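Local coordinates for uncharacterized ABC transporter solute-binding protein yclQ (Bacillus subtilis subsp. subtilis str. 168, PDB 3GFV) that binds ferric and iron-free petrobactin, and its precursor 3,4-dihydroxybenzoic acid, as the solute-binding component of the YclNOPQ ABC importer, at residues 86-91 with 110-115; 97-102 with 116-121. All coordinates share one frame; numbering follows the deposited sequence.

Contact 1 of 2, residues 86-91 with 110-115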
loop_
_atom_site.group_PDB
_atom_site.type_symbol
_atom_site.label_atom_id
_atom_site.label_comp_id
_atom_site.label_asym_id
_atom_site.label_seq_id
_atom_site.Cartn_x
_atom_site.Cartn_y
_atom_site.Cartn_z
ATOM N N PRO A 86 8.272 16.761 0.597
ATOM C CA PRO A 86 7.872 17.215 1.929
ATOM C C PRO A 86 8.134 18.700 2.122
ATOM O O PRO A 86 9.133 19.249 1.631
ATOM C CB PRO A 86 8.772 16.393 2.873
ATOM C CG PRO A 86 9.170 15.185 2.058
ATOM C CD PRO A 86 9.324 15.729 0.665
ATOM N N ASP A 87 7.215 19.364 2.811
ATOM C CA ASP A 87 7.425 20.747 3.199
ATOM C C ASP A 87 8.156 20.700 4.539
ATOM O O ASP A 87 7.530 20.707 5.599
ATOM C CB ASP A 87 6.076 21.454 3.334
ATOM C CG ASP A 87 6.208 22.923 3.714
ATOM O OD1 ASP A 87 7.304 23.363 4.109
ATOM O OD2 ASP A 87 5.198 23.644 3.614
ATOM N N PHE A 88 9.483 20.635 4.480
ATOM C CA PHE A 88 10.289 20.421 5.678
ATOM C C PHE A 88 10.151 21.558 6.695
ATOM O O PHE A 88 10.160 21.332 7.898
ATOM C CB PHE A 88 11.757 20.229 5.295
ATOM C CG PHE A 88 12.046 18.898 4.652
ATOM C CD1 PHE A 88 12.211 17.763 5.437
ATOM C CD2 PHE A 88 12.150 18.781 3.268
ATOM C CE1 PHE A 88 12.475 16.537 4.849
ATOM C CE2 PHE A 88 12.414 17.546 2.665
ATOM C CZ PHE A 88 12.576 16.421 3.469
ATOM N N ASP A 89 10.037 22.794 6.218
ATOM C CA ASP A 89 9.867 23.902 7.151
ATOM C C ASP A 89 8.570 23.771 7.936
ATOM O O ASP A 89 8.520 24.056 9.142
ATOM C CB ASP A 89 9.849 25.234 6.394
ATOM C CG ASP A 89 11.234 25.687 5.968
ATOM O OD1 ASP A 89 12.224 25.000 6.281
ATOM O OD2 ASP A 89 11.332 26.764 5.344
ATOM N N LYS A 90 7.506 23.375 7.245
ATOM C CA LYS A 90 6.233 23.192 7.913
ATOM C C LYS A 90 6.310 22.041 8.915
ATOM O O LYS A 90 5.788 22.149 10.030
ATOM C CB LYS A 90 5.125 22.929 6.909
ATOM C CG LYS A 90 3.752 22.869 7.553
ATOM C CD LYS A 90 3.417 24.204 8.199
ATOM C CE LYS A 90 2.017 24.193 8.786
ATOM N NZ LYS A 90 1.580 25.565 9.179
ATOM N N VAL A 91 6.947 20.942 8.520
ATOM C CA VAL A 91 7.163 19.831 9.461
ATOM C C VAL A 91 7.831 20.331 10.757
ATOM O O VAL A 91 7.358 20.033 11.863
ATOM C CB VAL A 91 7.973 18.665 8.844
ATOM C CG1 VAL A 91 8.212 17.566 9.905
ATOM C CG2 VAL A 91 7.233 18.084 7.640
ATOM N N LYS A 110 17.832 11.348 7.118
ATOM C CA LYS A 110 18.740 12.169 7.909
ATOM C C LYS A 110 18.147 13.552 8.201
ATOM O O LYS A 110 18.300 14.087 9.301
ATOM C CB LYS A 110 20.078 12.299 7.179
ATOM C CG LYS A 110 21.076 13.188 7.844
ATOM C CD LYS A 110 22.414 13.079 7.116
ATOM C CE LYS A 110 23.381 14.164 7.555
ATOM N NZ LYS A 110 24.709 13.955 6.922
ATOM N N GLU A 111 17.479 14.132 7.201
ATOM C CA GLU A 111 16.893 15.469 7.328
ATOM C C GLU A 111 15.726 15.475 8.326
ATOM O O GLU A 111 15.581 16.389 9.139
ATOM C CB GLU A 111 16.431 15.987 5.950
ATOM C CG GLU A 111 16.599 17.492 5.760
ATOM C CD GLU A 111 16.114 18.016 4.395
ATOM O OE1 GLU A 111 15.620 19.168 4.359
ATOM O OE2 GLU A 111 16.232 17.302 3.367
ATOM N N PHE A 112 14.886 14.448 8.253
ATOM C CA PHE A 112 13.746 14.345 9.150
ATOM C C PHE A 112 14.227 14.119 10.583
ATOM O O PHE A 112 13.658 14.664 11.530
ATOM C CB PHE A 112 12.860 13.184 8.718
ATOM C CG PHE A 112 11.874 13.528 7.607
ATOM C CD1 PHE A 112 10.885 14.491 7.809
ATOM C CD2 PHE A 112 11.920 12.861 6.385
ATOM C CE1 PHE A 112 9.953 14.778 6.807
ATOM C CE2 PHE A 112 11.003 13.156 5.369
ATOM C CZ PHE A 112 10.018 14.106 5.587
ATOM N N SER A 113 15.279 13.316 10.729
ATOM C CA SER A 113 15.822 12.977 12.052
ATOM C C SER A 113 16.378 14.180 12.802
ATOM O O SER A 113 16.436 14.164 14.027
ATOM C CB SER A 113 16.902 11.900 11.957
ATOM O OG SER A 113 16.354 10.674 11.514
ATOM N N LYS A 114 16.790 15.220 12.070
ATOM C CA LYS A 114 17.211 16.470 12.699
ATOM C C LYS A 114 16.027 17.211 13.326
ATOM O O LYS A 114 16.202 18.000 14.257
ATOM C CB LYS A 114 17.938 17.380 11.696
ATOM C CG LYS A 114 19.338 16.917 11.328
ATOM C CD LYS A 114 20.233 18.102 10.946
ATOM C CE LYS A 114 21.679 17.676 10.701
ATOM N NZ LYS A 114 21.831 16.924 9.424
ATOM N N ILE A 115 14.821 16.946 12.829
ATOM C CA ILE A 115 13.617 17.590 13.365
ATOM C C ILE A 115 13.058 16.846 14.583
ATOM O O ILE A 115 12.724 17.443 15.603
ATOM C CB ILE A 115 12.524 17.701 12.282
ATOM C CG1 ILE A 115 13.044 18.495 11.076
ATOM C CG2 ILE A 115 11.261 18.327 12.851
ATOM C CD1 ILE A 115 12.124 18.446 9.879
#
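P86 meets F112 just ahead of helix 88-93, where that helix packs against helix 109-115 over one side of the parallel sheet of the periplasmic binding protein fold. CB of P86 lies 3.8 Å from CZ of F112, and the same CB sits over the rim of one face of the F88 ring. D87 is the N-cap of helix 88-93. Its OD1 accepts from the backbone N of K90 at 3.1 Å, from above the carboxylate plane, and so fixes the first turn that carries F88.

F88 has the largest share of the contact. With chi1 at -73°, CG lies beside the backbone N and anti to the carbonyl carbon, and the ring extends toward helix 109-115. On the face opposite P86, the E111 carboxylate is stacked nearly flat, with the two planes 18° apart. E111 OE1 stands over the ring centre; a carboxylate over a pi face probably gains little electrostatically, so this is contact by shape. F88 and F112 form an oblique aromatic pair with centroids 4.8 Å apart. F88 CE1 stands over the centre of the F112 ring, 3.5 Å from F112 CZ. On the sheet side, F112 and V91 both touch I99 of strand 98-101, and F112 also meets F40. V91, one turn on, faces I115, and its CG1 touches I115 CD1 at 4.0 Å.

Contact 2 of 2, residues 97-102 with 116-121; sequences DLIIIS and APTIYL
I99 and I119 are linked through the backbone as strands 98-101 and 118-120 run parallel, the two ends of a beta-alpha-beta unit. Four hydrogen bonds join the segments. I99 N donates to P117 O at 2.8 Å, I119 N to I99 O, I101 N to I119 O at 2.9 Å, and L121 N to I101 O. The N-H...O angles run from 157° to 170°, the straightest being I101 N to I119 O. CA-H...O contacts support them; the shortest is T118 CA to I99 O, at 3.2 Å.

Apolar side chains pack on both faces of the sheet. On the face of I100 and I119, these two lie side by side and point the same way, their CG1 atoms 4.0 Å apart. L121 CD1 touches I100 CG2 beyond them. Helix 128-142 adds I142 against I119 and I139 against L121. On the other face are I99, I101, T118 and Y120. A chi1 of -61° puts T118 OG1 beside the backbone N and CG2 beside the carbonyl carbon. T118 CG2 packs at 4.0 Å against I101 CG1, the side chains crossing at about a right angle. A116 CB meets I99 CD1 at 3.9 Å. F112 of helix 109-115 covers the I99, I101 and T118 part of this face.

Polar and aromatic groups finish the ends. T118 OG1 donates to A116 O at 3.0 Å, from above the carbonyl plane. Y120 turns its ring face to S102, whose CA lies 4.1 Å from the ring centroid in a CH-pi contact. S102 OG is hydrogen-bonded to D41 OD1, and D97 OD1 and OD2 accept from K36 N and K35 N.

The chemistry is thus divided: backbone bonds set the register of this edge strand, and branched aliphatic side chains seal it between helices on both faces.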
loop_
_atom_site.group_PDB
_atom_site.type_symbol
_atom_site.label_atom_id
_atom_site.label_comp_id
_atom_site.label_asym_id
_atom_site.label_seq_id
_atom_site.Cartn_x
_atom_site.Cartn_y
_atom_site.Cartn_z
ATOM N N ASP A 97 6.720 15.242 17.782
ATOM C CA ASP A 97 7.508 14.408 18.683
ATOM C C ASP A 97 7.837 13.047 18.076
ATOM O O ASP A 97 8.604 12.278 18.644
ATOM C CB ASP A 97 6.867 14.296 20.086
ATOM C CG ASP A 97 5.385 13.927 20.050
ATOM O OD1 ASP A 97 4.851 13.523 18.999
ATOM O OD2 ASP A 97 4.730 14.013 21.110
ATOM N N LEU A 98 7.286 12.790 16.884
ATOM C CA LEU A 98 7.598 11.576 16.125
ATOM C C LEU A 98 7.301 11.820 14.640
ATOM O O LEU A 98 6.292 12.444 14.303
ATOM C CB LEU A 98 6.778 10.390 16.624
ATOM C CG LEU A 98 6.909 9.083 15.824
ATOM C CD1 LEU A 98 8.306 8.491 15.908
ATOM C CD2 LEU A 98 5.870 8.049 16.283
ATOM N N ILE A 99 8.175 11.344 13.756
ATOM C CA ILE A 99 7.884 11.404 12.317
ATOM C C ILE A 99 7.936 9.985 11.766
ATOM O O ILE A 99 8.851 9.219 12.091
ATOM C CB ILE A 99 8.878 12.308 11.556
ATOM C CG1 ILE A 99 8.914 13.714 12.192
ATOM C CG2 ILE A 99 8.473 12.401 10.082
ATOM C CD1 ILE A 99 10.087 14.591 11.667
ATOM N N ILE A 100 6.941 9.633 10.959
ATOM C CA ILE A 100 6.880 8.309 10.349
ATOM C C ILE A 100 7.027 8.475 8.845
ATOM O O ILE A 100 6.262 9.222 8.214
ATOM C CB ILE A 100 5.546 7.611 10.634
ATOM C CG1 ILE A 100 5.393 7.329 12.135
ATOM C CG2 ILE A 100 5.395 6.331 9.752
ATOM C CD1 ILE A 100 4.014 6.763 12.504
ATOM N N ILE A 101 8.015 7.798 8.271
ATOM C CA ILE A 101 8.221 7.870 6.821
ATOM C C ILE A 101 8.207 6.487 6.191
ATOM O O ILE A 101 8.197 5.466 6.885
ATOM C CB ILE A 101 9.555 8.581 6.456
ATOM C CG1 ILE A 101 10.761 7.787 7.000
ATOM C CG2 ILE A 101 9.552 9.993 6.996
ATOM C CD1 ILE A 101 12.128 8.296 6.540
ATOM N N SER A 102 8.199 6.438 4.866
ATOM C CA SER A 102 8.394 5.166 4.199
ATOM C C SER A 102 9.187 5.357 2.916
ATOM O O SER A 102 9.997 6.265 2.821
ATOM C CB SER A 102 7.075 4.405 3.983
ATOM O OG SER A 102 6.142 5.188 3.268
ATOM N N ALA A 116 12.968 15.532 14.472
ATOM C CA ALA A 116 12.370 14.738 15.538
ATOM C C ALA A 116 12.756 13.288 15.336
ATOM O O ALA A 116 13.257 12.917 14.261
ATOM C CB ALA A 116 10.851 14.883 15.506
ATOM N N PRO A 117 12.514 12.459 16.357
ATOM C CA PRO A 117 12.729 11.026 16.147
ATOM C C PRO A 117 11.916 10.566 14.952
ATOM O O PRO A 117 10.737 10.894 14.845
ATOM C CB PRO A 117 12.222 10.392 17.457
ATOM C CG PRO A 117 12.422 11.507 18.496
ATOM C CD PRO A 117 12.109 12.781 17.739
ATOM N N THR A 118 12.557 9.821 14.061
ATOM C CA THR A 118 11.933 9.410 12.823
ATOM C C THR A 118 12.086 7.918 12.677
ATOM O O THR A 118 13.160 7.367 12.928
ATOM C CB THR A 118 12.608 10.108 11.629
ATOM O OG1 THR A 118 12.444 11.519 11.784
ATOM C CG2 THR A 118 11.979 9.664 10.304
ATOM N N ILE A 119 11.002 7.265 12.288
ATOM C CA ILE A 119 11.045 5.839 12.042
ATOM C C ILE A 119 10.515 5.570 10.647
ATOM O O ILE A 119 9.622 6.258 10.164
ATOM C CB ILE A 119 10.239 5.048 13.104
ATOM C CG1 ILE A 119 8.743 5.423 13.045
ATOM C CG2 ILE A 119 10.856 5.288 14.514
ATOM C CD1 ILE A 119 7.838 4.617 13.982
ATOM N N TYR A 120 11.088 4.557 10.017
ATOM C CA TYR A 120 10.643 4.078 8.708
ATOM C C TYR A 120 9.703 2.892 8.858
ATOM O O TYR A 120 10.073 1.880 9.482
ATOM C CB TYR A 120 11.882 3.680 7.925
ATOM C CG TYR A 120 11.614 3.131 6.552
ATOM C CD1 TYR A 120 11.809 3.926 5.432
ATOM C CD2 TYR A 120 11.215 1.816 6.374
ATOM C CE1 TYR A 120 11.590 3.422 4.147
ATOM C CE2 TYR A 120 10.984 1.301 5.084
ATOM C CZ TYR A 120 11.179 2.122 3.984
ATOM O OH TYR A 120 10.960 1.650 2.705
ATOM N N LEU A 121 8.487 3.007 8.324
ATOM C CA LEU A 121 7.520 1.896 8.392
ATOM C C LEU A 121 6.977 1.513 7.003
ATOM O O LEU A 121 5.763 1.423 6.800
ATOM C CB LEU A 121 6.324 2.238 9.280
ATOM C CG LEU A 121 6.644 2.501 10.757
ATOM C CD1 LEU A 121 5.363 2.790 11.552
ATOM C CD2 LEU A 121 7.424 1.332 11.385
#

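Contacts 1 and 2 lie in the same lobe, with centres about 10 Å apart. Their segments alternate along the chain: helix 88-93, strand 98-101, helix 109-115, strand 118-120. Contact 2 joins the last two strands of the five-stranded parallel sheet, with 118-120 outermost. Contact 1 pairs the two helices on one side of that sheet. F112 is the main bridge. Its CD2 meets I101 CG2 at 3.8 Å, and its backbone O approaches I99 CD1. The helix pair therefore packs on the strand pair as part of the alpha/beta sandwich of this lobe of the petrobactin-binding protein.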